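Diaminopropionate ammonia-lyase (Escherichia coli, PDB 4D9I) catalyses the pyridoxal 5'-phosphate-dependent alpha,beta-elimination of both L- and D-2,3-diaminopropionate to pyruvate and ammonia, working as a homodimer. Local coordinates at residues I334-G340 with I374-D379; F115-T119 with T171-T175; D9-N13 with L359-L363; A210-V214 with Y243-Y248. One frame throughout, in Å; residues are numbered along the deposited sequence.

Interaction 1. Residues I334-G340 with I374-D379; sequences IISGESG and ISTEGD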
loop_
_atom_site.group_PDB
_atom_site.type_symbol
_atom_site.label_atom_id
_atom_site.label_comp_id
_atom_site.label_asym_id
_atom_site.label_seq_id
_atom_site.Cartn_x
_atom_site.Cartn_y
_atom_site.Cartn_z
ATOM N N ILE B 334 -5.864 -5.673 -0.941
ATOM C CA ILE B 334 -7.189 -5.391 -1.509
ATOM C C ILE B 334 -7.217 -3.939 -2.010
ATOM O O ILE B 334 -6.809 -3.010 -1.297
ATOM C CB ILE B 334 -8.317 -5.623 -0.456
ATOM C CG1 ILE B 334 -8.376 -7.110 -0.031
ATOM C CG2 ILE B 334 -9.654 -5.118 -0.973
ATOM C CD1 ILE B 334 -9.230 -7.409 1.196
ATOM N N ILE B 335 -7.670 -3.747 -3.250
ATOM C CA ILE B 335 -7.776 -2.414 -3.846
ATOM C C ILE B 335 -9.206 -1.963 -3.533
ATOM O O ILE B 335 -10.175 -2.565 -4.016
ATOM C CB ILE B 335 -7.537 -2.432 -5.375
ATOM C CG1 ILE B 335 -6.169 -3.066 -5.736
ATOM C CG2 ILE B 335 -7.680 -1.036 -5.958
ATOM C CD1 ILE B 335 -4.982 -2.511 -4.982
ATOM N N SER B 336 -9.323 -0.933 -2.699
ATOM C CA SER B 336 -10.612 -0.497 -2.171
ATOM C C SER B 336 -10.735 1.022 -2.302
ATOM O O SER B 336 -9.874 1.766 -1.804
ATOM C CB SER B 336 -10.726 -0.897 -0.692
ATOM O OG SER B 336 -12.056 -0.745 -0.199
ATOM N N GLY B 337 -11.833 1.463 -2.922
ATOM C CA GLY B 337 -12.094 2.888 -3.136
ATOM C C GLY B 337 -12.512 3.565 -1.848
ATOM O O GLY B 337 -12.705 2.909 -0.835
ATOM N N GLU B 338 -12.698 4.876 -1.894
ATOM C CA GLU B 338 -13.030 5.623 -0.679
ATOM C C GLU B 338 -14.243 5.065 0.091
ATOM O O GLU B 338 -14.141 4.738 1.296
ATOM C CB GLU B 338 -13.217 7.104 -0.998
ATOM C CG GLU B 338 -13.169 7.965 0.248
ATOM C CD GLU B 338 -13.164 9.440 -0.075
ATOM O OE1 GLU B 338 -13.362 9.797 -1.244
ATOM O OE2 GLU B 338 -12.971 10.251 0.844
ATOM N N SER B 339 -15.363 4.922 -0.613
ATOM C CA SER B 339 -16.552 4.316 -0.039
ATOM C C SER B 339 -16.444 2.816 0.231
ATOM O O SER B 339 -17.124 2.297 1.118
ATOM C CB SER B 339 -17.772 4.588 -0.927
ATOM O OG SER B 339 -18.066 5.964 -0.885
ATOM N N GLY B 340 -15.638 2.122 -0.562
ATOM C CA GLY B 340 -15.409 0.703 -0.347
ATOM C C GLY B 340 -14.704 0.391 0.965
ATOM O O GLY B 340 -14.929 -0.664 1.545
ATOM N N ILE B 374 -17.411 -5.275 4.150
ATOM C CA ILE B 374 -17.645 -5.281 2.722
ATOM C C ILE B 374 -16.845 -4.173 2.048
ATOM O O ILE B 374 -17.002 -2.992 2.389
ATOM C CB ILE B 374 -19.153 -5.121 2.369
ATOM C CG1 ILE B 374 -20.052 -5.993 3.261
ATOM C CG2 ILE B 374 -19.361 -5.349 0.874
ATOM C CD1 ILE B 374 -19.928 -7.513 3.114
ATOM N N SER B 375 -15.977 -4.560 1.116
ATOM C CA SER B 375 -15.322 -3.600 0.253
ATOM C C SER B 375 -16.163 -3.483 -0.999
ATOM O O SER B 375 -16.101 -4.326 -1.906
ATOM C CB SER B 375 -13.896 -4.018 -0.105
ATOM O OG SER B 375 -13.270 -2.933 -0.750
ATOM N N THR B 376 -16.964 -2.429 -1.044
ATOM C CA THR B 376 -18.006 -2.301 -2.085
ATOM C C THR B 376 -17.471 -1.900 -3.452
ATOM O O THR B 376 -18.152 -2.103 -4.466
ATOM C CB THR B 376 -19.062 -1.273 -1.653
ATOM O OG1 THR B 376 -18.373 -0.122 -1.143
ATOM C CG2 THR B 376 -19.964 -1.864 -0.576
ATOM N N GLU B 377 -16.264 -1.328 -3.502
ATOM C CA GLU B 377 -15.673 -0.953 -4.785
ATOM C C GLU B 377 -14.161 -0.966 -4.719
ATOM O O GLU B 377 -13.593 -0.797 -3.638
ATOM C CB GLU B 377 -16.139 0.452 -5.231
ATOM C CG GLU B 377 -15.767 1.567 -4.249
ATOM C CD GLU B 377 -15.862 2.976 -4.849
ATOM O OE1 GLU B 377 -16.434 3.173 -5.960
ATOM O OE2 GLU B 377 -15.363 3.911 -4.178
ATOM N N GLY B 378 -13.521 -1.144 -5.875
ATOM C CA GLY B 378 -12.084 -0.930 -5.988
ATOM C C GLY B 378 -11.796 0.520 -6.345
ATOM O O GLY B 378 -12.578 1.426 -6.006
ATOM N N ASP B 379 -10.699 0.726 -7.071
ATOM C CA ASP B 379 -10.248 2.051 -7.464
ATOM C C ASP B 379 -11.022 2.576 -8.678
ATOM O O ASP B 379 -10.476 2.732 -9.779
ATOM C CB ASP B 379 -8.732 2.038 -7.731
ATOM C CG ASP B 379 -8.318 0.962 -8.720
ATOM O OD1 ASP B 379 -9.136 0.064 -9.023
ATOM O OD2 ASP B 379 -7.167 0.997 -9.190
HETATM O O HOH W 1 -12.441 -3.808 -3.083
HETATM O O HOH W 2 -12.891 5.851 -4.499
HETATM O O HOH W 3 -15.865 6.283 -3.223
#

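Interaction 2. Residues F115-T119 with T171-T175; sequences FATTT and TVRLT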
loop_
_atom_site.group_PDB
_atom_site.type_symbol
_atom_site.label_atom_id
_atom_site.label_comp_id
_atom_site.label_asym_id
_atom_site.label_seq_id
_atom_site.Cartn_x
_atom_site.Cartn_y
_atom_site.Cartn_z
ATOM N N PHE B 115 -33.556 2.873 -20.326
ATOM C CA PHE B 115 -33.414 2.983 -18.876
ATOM C C PHE B 115 -32.724 4.274 -18.489
ATOM O O PHE B 115 -31.607 4.534 -18.931
ATOM C CB PHE B 115 -32.634 1.790 -18.323
ATOM C CG PHE B 115 -33.320 0.485 -18.554
ATOM C CD1 PHE B 115 -34.488 0.180 -17.867
ATOM C CD2 PHE B 115 -32.827 -0.418 -19.484
ATOM C CE1 PHE B 115 -35.146 -1.021 -18.086
ATOM C CE2 PHE B 115 -33.488 -1.616 -19.727
ATOM C CZ PHE B 115 -34.638 -1.925 -19.018
ATOM N N ALA B 116 -33.367 5.046 -17.622
ATOM C CA ALA B 116 -32.862 6.371 -17.248
ATOM C C ALA B 116 -32.471 6.414 -15.775
ATOM O O ALA B 116 -33.217 5.952 -14.904
ATOM C CB ALA B 116 -33.886 7.444 -17.574
ATOM N N THR B 117 -31.290 6.967 -15.501
ATOM C CA THR B 117 -30.701 6.829 -14.189
ATOM C C THR B 117 -29.795 7.999 -13.837
ATOM O O THR B 117 -29.068 8.489 -14.689
ATOM C CB THR B 117 -29.892 5.513 -14.149
ATOM O OG1 THR B 117 -30.803 4.409 -14.284
ATOM C CG2 THR B 117 -29.109 5.368 -12.864
ATOM N N THR B 118 -29.865 8.435 -12.579
ATOM C CA THR B 118 -28.866 9.322 -11.971
ATOM C C THR B 118 -27.909 8.523 -11.079
ATOM O O THR B 118 -28.325 7.611 -10.367
ATOM C CB THR B 118 -29.507 10.470 -11.156
ATOM O OG1 THR B 118 -30.089 11.425 -12.050
ATOM C CG2 THR B 118 -28.450 11.190 -10.323
ATOM N N THR B 119 -26.627 8.883 -11.127
ATOM C CA THR B 119 -25.595 8.179 -10.396
ATOM C C THR B 119 -24.381 9.059 -10.119
ATOM O O THR B 119 -24.101 10.018 -10.850
ATOM C CB THR B 119 -25.096 6.947 -11.169
ATOM O OG1 THR B 119 -24.302 6.122 -10.293
ATOM C CG2 THR B 119 -24.266 7.378 -12.398
ATOM N N THR B 171 -30.320 16.549 -9.566
ATOM C CA THR B 171 -30.060 15.799 -10.796
ATOM C C THR B 171 -31.008 14.600 -10.949
ATOM O O THR B 171 -31.434 14.284 -12.062
ATOM C CB THR B 171 -28.590 15.337 -10.860
ATOM O OG1 THR B 171 -27.736 16.488 -10.878
ATOM C CG2 THR B 171 -28.313 14.487 -12.098
ATOM N N VAL B 172 -31.330 13.950 -9.829
ATOM C CA VAL B 172 -32.285 12.837 -9.810
ATOM C C VAL B 172 -33.646 13.299 -10.324
ATOM O O VAL B 172 -34.296 12.588 -11.091
ATOM C CB VAL B 172 -32.427 12.202 -8.405
ATOM C CG1 VAL B 172 -33.550 11.173 -8.385
ATOM C CG2 VAL B 172 -31.135 11.531 -7.985
ATOM N N ARG B 173 -34.050 14.499 -9.907
ATOM C CA ARG B 173 -35.294 15.116 -10.357
ATOM C C ARG B 173 -35.278 15.373 -11.867
ATOM O O ARG B 173 -36.271 15.118 -12.550
ATOM C CB ARG B 173 -35.576 16.406 -9.569
ATOM C CG ARG B 173 -36.407 16.232 -8.297
ATOM C CD ARG B 173 -35.683 15.457 -7.198
ATOM N N LEU B 174 -34.146 15.846 -12.391
ATOM C CA LEU B 174 -33.994 16.008 -13.841
ATOM C C LEU B 174 -34.171 14.672 -14.589
ATOM O O LEU B 174 -34.772 14.640 -15.661
ATOM C CB LEU B 174 -32.655 16.662 -14.195
ATOM N N THR B 175 -33.656 13.581 -14.016
ATOM C CA THR B 175 -33.835 12.235 -14.585
ATOM C C THR B 175 -35.319 11.842 -14.669
ATOM O O THR B 175 -35.767 11.352 -15.699
ATOM C CB THR B 175 -33.003 11.163 -13.832
ATOM O OG1 THR B 175 -31.619 11.324 -14.154
ATOM C CG2 THR B 175 -33.401 9.742 -14.233
#

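Interaction 3. Residues D9-N13 with L359-L363; sequences DIADN and LMEKL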
loop_
_atom_site.group_PDB
_atom_site.type_symbol
_atom_site.label_atom_id
_atom_site.label_comp_id
_atom_site.label_asym_id
_atom_site.label_seq_id
_atom_site.Cartn_x
_atom_site.Cartn_y
_atom_site.Cartn_z
ATOM N N ASP B 9 -18.279 8.692 15.983
ATOM C CA ASP B 9 -19.422 8.739 16.880
ATOM C C ASP B 9 -20.229 7.464 16.715
ATOM O O ASP B 9 -20.600 7.106 15.591
ATOM C CB ASP B 9 -20.287 9.969 16.588
ATOM C CG ASP B 9 -19.597 11.275 16.976
ATOM O OD1 ASP B 9 -18.772 11.271 17.900
ATOM O OD2 ASP B 9 -19.893 12.317 16.360
ATOM N N ILE B 10 -20.463 6.778 17.834
ATOM C CA ILE B 10 -21.228 5.532 17.862
ATOM C C ILE B 10 -22.521 5.753 18.606
ATOM O O ILE B 10 -22.504 6.208 19.760
ATOM C CB ILE B 10 -20.468 4.392 18.580
ATOM C CG1 ILE B 10 -19.101 4.155 17.940
ATOM C CG2 ILE B 10 -21.305 3.115 18.568
ATOM C CD1 ILE B 10 -18.065 3.581 18.892
ATOM N N ALA B 11 -23.642 5.439 17.954
ATOM C CA ALA B 11 -24.944 5.513 18.600
ATOM C C ALA B 11 -25.602 4.144 18.562
ATOM O O ALA B 11 -25.761 3.555 17.485
ATOM C CB ALA B 11 -25.825 6.552 17.924
ATOM N N ASP B 12 -25.940 3.641 19.750
ATOM C CA ASP B 12 -26.770 2.438 19.901
ATOM C C ASP B 12 -28.134 2.664 19.283
ATOM O O ASP B 12 -28.744 3.699 19.525
ATOM C CB ASP B 12 -27.000 2.120 21.379
ATOM C CG ASP B 12 -25.761 1.641 22.073
ATOM O OD1 ASP B 12 -24.917 0.967 21.457
ATOM O OD2 ASP B 12 -25.625 1.949 23.261
ATOM N N ASN B 13 -28.619 1.695 18.510
ATOM C CA ASN B 13 -29.955 1.797 17.898
ATOM C C ASN B 13 -31.044 1.576 18.942
ATOM O O ASN B 13 -31.370 0.441 19.279
ATOM C CB ASN B 13 -30.098 0.821 16.715
ATOM C CG ASN B 13 -31.492 0.848 16.062
ATOM O OD1 ASN B 13 -31.831 -0.062 15.292
ATOM N ND2 ASN B 13 -32.278 1.889 16.332
ATOM N N LEU B 359 -13.864 2.216 23.177
ATOM C CA LEU B 359 -14.438 2.090 21.833
ATOM C C LEU B 359 -14.674 0.631 21.440
ATOM O O LEU B 359 -15.749 0.281 20.940
ATOM C CB LEU B 359 -13.560 2.784 20.786
ATOM C CG LEU B 359 -13.519 4.318 20.848
ATOM C CD1 LEU B 359 -12.467 4.839 19.888
ATOM C CD2 LEU B 359 -14.876 4.941 20.544
ATOM N N MET B 360 -13.673 -0.212 21.697
ATOM C CA MET B 360 -13.803 -1.658 21.490
ATOM C C MET B 360 -14.917 -2.235 22.344
ATOM O O MET B 360 -15.702 -3.047 21.864
ATOM C CB MET B 360 -12.486 -2.376 21.774
ATOM C CG MET B 360 -11.476 -2.153 20.663
ATOM S SD MET B 360 -9.934 -3.046 20.926
ATOM C CE MET B 360 -10.327 -4.635 20.195
ATOM N N GLU B 361 -14.987 -1.796 23.597
ATOM C CA GLU B 361 -16.056 -2.215 24.499
ATOM C C GLU B 361 -17.430 -1.809 23.986
ATOM O O GLU B 361 -18.347 -2.616 23.998
ATOM C CB GLU B 361 -15.841 -1.645 25.891
ATOM C CG GLU B 361 -14.703 -2.306 26.637
ATOM C CD GLU B 361 -14.523 -1.769 28.048
ATOM O OE1 GLU B 361 -15.509 -1.310 28.672
ATOM O OE2 GLU B 361 -13.380 -1.819 28.532
ATOM N N LYS B 362 -17.558 -0.556 23.544
ATOM C CA LYS B 362 -18.798 -0.036 22.972
ATOM C C LYS B 362 -19.209 -0.890 21.780
ATOM O O LYS B 362 -20.371 -1.279 21.663
ATOM C CB LYS B 362 -18.640 1.441 22.564
ATOM C CG LYS B 362 -19.876 2.111 21.970
ATOM C CD LYS B 362 -20.994 2.263 22.999
ATOM C CE LYS B 362 -21.987 3.346 22.599
ATOM N NZ LYS B 362 -23.180 3.352 23.495
ATOM N N LEU B 363 -18.248 -1.203 20.919
ATOM C CA LEU B 363 -18.514 -1.969 19.705
ATOM C C LEU B 363 -18.548 -3.475 19.940
ATOM O O LEU B 363 -18.834 -4.227 19.016
ATOM C CB LEU B 363 -17.506 -1.616 18.586
ATOM C CG LEU B 363 -17.467 -0.145 18.153
ATOM C CD1 LEU B 363 -16.189 0.176 17.380
ATOM C CD2 LEU B 363 -18.714 0.273 17.371
HETATM O O HOH W 4 -25.431 5.043 22.539
#

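Interaction 4. Residues A210-V214 with Y243-Y248; sequences ADEAV and YLVDVY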
loop_
_atom_site.group_PDB
_atom_site.type_symbol
_atom_site.label_atom_id
_atom_site.label_comp_id
_atom_site.label_asym_id
_atom_site.label_seq_id
_atom_site.Cartn_x
_atom_site.Cartn_y
_atom_site.Cartn_z
ATOM N N ALA B 210 -23.994 -11.338 -0.032
ATOM C CA ALA B 210 -24.115 -11.861 1.323
ATOM C C ALA B 210 -24.279 -13.397 1.298
ATOM O O ALA B 210 -23.652 -14.111 2.112
ATOM C CB ALA B 210 -25.286 -11.202 2.047
ATOM N N ASP B 211 -25.102 -13.902 0.367
ATOM C CA ASP B 211 -25.245 -15.362 0.177
ATOM C C ASP B 211 -23.876 -16.021 -0.077
ATOM O O ASP B 211 -23.522 -17.016 0.575
ATOM C CB ASP B 211 -26.233 -15.698 -0.946
ATOM C CG ASP B 211 -26.450 -17.207 -1.105
ATOM O OD1 ASP B 211 -27.360 -17.731 -0.452
ATOM O OD2 ASP B 211 -25.709 -17.879 -1.857
ATOM N N GLU B 212 -23.112 -15.447 -1.005
ATOM C CA GLU B 212 -21.757 -15.930 -1.291
ATOM C C GLU B 212 -20.867 -15.914 -0.059
ATOM O O GLU B 212 -20.176 -16.895 0.213
ATOM C CB GLU B 212 -21.080 -15.095 -2.380
ATOM C CG GLU B 212 -21.649 -15.258 -3.776
ATOM C CD GLU B 212 -21.022 -14.285 -4.754
ATOM O OE1 GLU B 212 -20.063 -13.564 -4.335
ATOM O OE2 GLU B 212 -21.465 -14.248 -5.940
ATOM N N ALA B 213 -20.885 -14.798 0.670
ATOM C CA ALA B 213 -20.063 -14.638 1.873
ATOM C C ALA B 213 -20.403 -15.660 2.953
ATOM O O ALA B 213 -19.501 -16.168 3.604
ATOM C CB ALA B 213 -20.141 -13.209 2.427
ATOM N N VAL B 214 -21.693 -15.967 3.126
ATOM C CA VAL B 214 -22.108 -16.945 4.128
ATOM C C VAL B 214 -21.588 -18.326 3.731
ATOM O O VAL B 214 -21.020 -19.030 4.553
ATOM C CB VAL B 214 -23.643 -16.975 4.343
ATOM C CG1 VAL B 214 -24.044 -18.161 5.202
ATOM C CG2 VAL B 214 -24.098 -15.706 5.034
ATOM N N TYR B 243 -30.604 -10.125 4.634
ATOM C CA TYR B 243 -30.191 -11.508 4.364
ATOM C C TYR B 243 -29.463 -12.108 5.568
ATOM O O TYR B 243 -29.808 -13.197 6.005
ATOM C CB TYR B 243 -29.301 -11.617 3.126
ATOM C CG TYR B 243 -28.738 -13.023 2.903
ATOM C CD1 TYR B 243 -27.532 -13.432 3.479
ATOM C CD2 TYR B 243 -29.437 -13.954 2.144
ATOM C CE1 TYR B 243 -27.039 -14.721 3.287
ATOM C CE2 TYR B 243 -28.943 -15.236 1.940
ATOM C CZ TYR B 243 -27.746 -15.612 2.512
ATOM O OH TYR B 243 -27.292 -16.894 2.285
ATOM N N LEU B 244 -28.455 -11.395 6.076
ATOM C CA LEU B 244 -27.591 -11.901 7.148
ATOM C C LEU B 244 -28.376 -12.208 8.424
ATOM O O LEU B 244 -28.153 -13.230 9.088
ATOM C CB LEU B 244 -26.488 -10.891 7.463
ATOM C CG LEU B 244 -25.372 -10.723 6.428
ATOM C CD1 LEU B 244 -24.387 -9.638 6.838
ATOM C CD2 LEU B 244 -24.645 -12.040 6.173
ATOM N N VAL B 245 -29.301 -11.311 8.734
ATOM C CA VAL B 245 -30.077 -11.367 9.958
ATOM C C VAL B 245 -31.124 -12.475 9.822
ATOM O O VAL B 245 -31.525 -13.076 10.811
ATOM C CB VAL B 245 -30.619 -9.949 10.255
ATOM C CG1 VAL B 245 -32.119 -9.885 10.431
ATOM C CG2 VAL B 245 -29.807 -9.256 11.335
ATOM N N ASP B 246 -31.504 -12.787 8.581
ATOM C CA ASP B 246 -32.315 -13.975 8.317
ATOM C C ASP B 246 -31.530 -15.265 8.571
ATOM O O ASP B 246 -32.084 -16.224 9.107
ATOM C CB ASP B 246 -32.892 -13.965 6.889
ATOM C CG ASP B 246 -33.953 -15.039 6.675
ATOM O OD1 ASP B 246 -34.887 -15.154 7.498
ATOM O OD2 ASP B 246 -33.857 -15.773 5.669
ATOM N N VAL B 247 -30.257 -15.275 8.175
ATOM C CA VAL B 247 -29.346 -16.399 8.391
ATOM C C VAL B 247 -28.939 -16.526 9.860
ATOM O O VAL B 247 -28.965 -17.626 10.414
ATOM C CB VAL B 247 -28.060 -16.249 7.535
ATOM C CG1 VAL B 247 -26.993 -17.267 7.931
ATOM C CG2 VAL B 247 -28.382 -16.368 6.050
ATOM N N TYR B 248 -28.589 -15.404 10.492
ATOM C CA TYR B 248 -27.925 -15.430 11.798
ATOM C C TYR B 248 -28.724 -14.986 13.020
ATOM O O TYR B 248 -28.269 -15.188 14.162
ATOM C CB TYR B 248 -26.628 -14.617 11.731
ATOM C CG TYR B 248 -25.574 -15.191 10.825
ATOM C CD1 TYR B 248 -24.977 -16.417 11.112
ATOM C CD2 TYR B 248 -25.161 -14.498 9.677
ATOM C CE1 TYR B 248 -23.996 -16.938 10.285
ATOM C CE2 TYR B 248 -24.177 -15.008 8.845
ATOM C CZ TYR B 248 -23.600 -16.225 9.157
ATOM O OH TYR B 248 -22.631 -16.733 8.336
#

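Interaction 1. Residues I334-G340 with I374-D379
Gly337 N gives its proton to Glu377 O over 3.0 Å, the N-H nearly straight at 167° but meeting the oxygen from above the carbonyl plane, and CA-H...O contacts such as Ser336 CA to Glu377 O extend this backbone seam. Gly337 and Gly340 suit their places, since a CB on either would clash with Glu377. Ser336 and Ser375 join their hydroxyls, OG to OG, at 2.6 Å, and a water bridges Ser375 OG and Ile335 O. Glu377 starts with CG wedged between its own N and carbonyl carbon (chi1 60°), then runs extended to the amides of Glu338 and Ser339. There OE2 accepts protons from two waters, one held by Glu338 N at 2.8 Å and the other by Ser339 N, while OE1 binds Thr380 and Asn122. With Glu377 cut back to an alanine, both waters would probably lose this acceptor, and the two amides their water-mediated tie to the turn. Thr376 OG1 packs against Gly340 CA and lies close to N1 of the cofactor-lysine adduct at position 77. The buried carboxylate is thus gripped at both oxygens, fixing the turn after the strand next to the cofactor.

Interaction 2. Residues F115-T119 with T171-T175
Thr118, on strand 114-118, points its side chain at helix 168-182, and its atoms divide among Thr171, Val172 and Thr175. CB rests against Val172 CG2 at 3.7 Å. From it the methyl CG2 touches two more methyls, Val172 CG2 and Thr171 CG2, an apolar patch that a branched residue fills well. The hydroxyl takes the other branch: with OG1 beside the backbone N and opposite the carbonyl carbon (chi1 -73°), it reaches Thr175 OG1 at 2.6 Å in a hydrogen bond whose direction is open. The same oxygen lies 3.2 Å from Thr171 O, a weak and unsettled bond to a carbonyl already engaged by Thr175 N within the helix. Thr175 divides its labour likewise, its methyl CG2 lying over the strand backbone, 3.7 Å from Thr117 N, and near Ala116 CB, whose small size lets the helix come close. The axes of segments 115-118 and 171-175 run almost antiparallel, at 169°, and approach to 7.5 Å. A valine in place of Thr118 is likely to keep the methyl packing but leave Thr175 OG1 without its strand partner. Tyr141 of the adjacent strand also packs on Thr118 and Thr175. Threonine thus serves both needs of this buried helix-on-sheet layer: methyls fill the apolar interface, and one hydroxyl-hydroxyl bond gives both buried oxygens a partner.

Interaction 3. Residues D9-N13 with L359-L363
Ile10 CD1 enters between two leucines of the helix, lying 3.8 Å from Leu359 CD2 and 3.7 Å from Leu363 CD2. The other branch of Ile10, CG2, packs on the aliphatic part of Lys362, 3.8 Å from CG, the two chains lying alongside and pointing opposite ways. Lysine suits this place because its methylenes can cover the isoleucine before the ammonium reaches the surface. The chain leaves with CG anti to the backbone N (chi1 -179°), bends once at chi2 and then extends, bringing NZ to Asp12 OD2 at 2.8 Å in a salt bridge. NZ meets Asp12 OD2 from above the carboxylate plane, 53° out of it. A water accepts protons from both Lys362 NZ and Asp12 N, linking the ammonium to the strand backbone as well. Farther out, Gln308 NE2 bonds Asp12 OD1 and Lys362 O, bringing both segments to a single amide on strand 308-312. Strand 8-12 pairs with that strand at the edge of the larger sheet; segments 9-12 and 359-363 run 30° apart, while Val350 of helix 338-352 touches both Leu359 and Leu363.

Interaction 4. Residues A210-V214 with Y243-Y248
Tyr243 leaves its helix with CG anti to the backbone N (chi1 174°), which carries the ring across to Asp211, whose carboxylate is likewise anti to its own N. The ring lies against the first turn of the 210-214 segment: Asp211 N stands over one face, offset toward the rim, and Ala210 CB touches Tyr243 CD1 at 3.5 Å. Alanine suits this spot because a single methyl lets the ring lie close to the helix backbone. At the ring's end, Tyr243 OH comes within 2.9 Å of Asp211 OD1 in a weak and unsettled hydrogen bond, carboxylate and ring planes standing 69° apart. The firmer partner of that carboxylate is Arg33 of helix 26-36, in a salt bridge through OD2. One turn on, Val214 is a knob in the hole made by Tyr243, Leu244, Val247 and Tyr248. Its CG2 reaches the edge of the Tyr243 ring, 3.6 Å from CE1, and meets Leu244 CD2 at 3.9 Å; CG1 faces Val247 CG1 and touches Tyr248 OH at 3.7 Å. A beta-branched valine fills such a hole by sending a methyl to each side. Tyr248 is itself backed by Val247 CG1 over its ring centre. This single knob-into-hole contact, with the segment axes 37° apart, joins helices 208-220 and 235-248 within the layered alpha/beta architecture of a fold type II pyridoxal-phosphate enzyme.

Overall arrangement
From the N terminus, strand 8-12 opens interaction 3, which closes only at helix 356-363 and so spans nearly the whole chain. Interaction 2 and then interaction 4 open and close in series within that span, the first joining strand 114-118 of the smaller parallel sheet to helix 168-182, the second pairing helices 208-220 and 235-248. Their centres are 31 Å apart, on opposite sides of the chain's centre. Interaction 1 starts within the same span but closes beyond it, at the end of strand 370-375 and the turn that follows, and so crosses interaction 3. Interactions 1 and 3 both reach the larger mixed sheet, at an inner strand and an outermost strand.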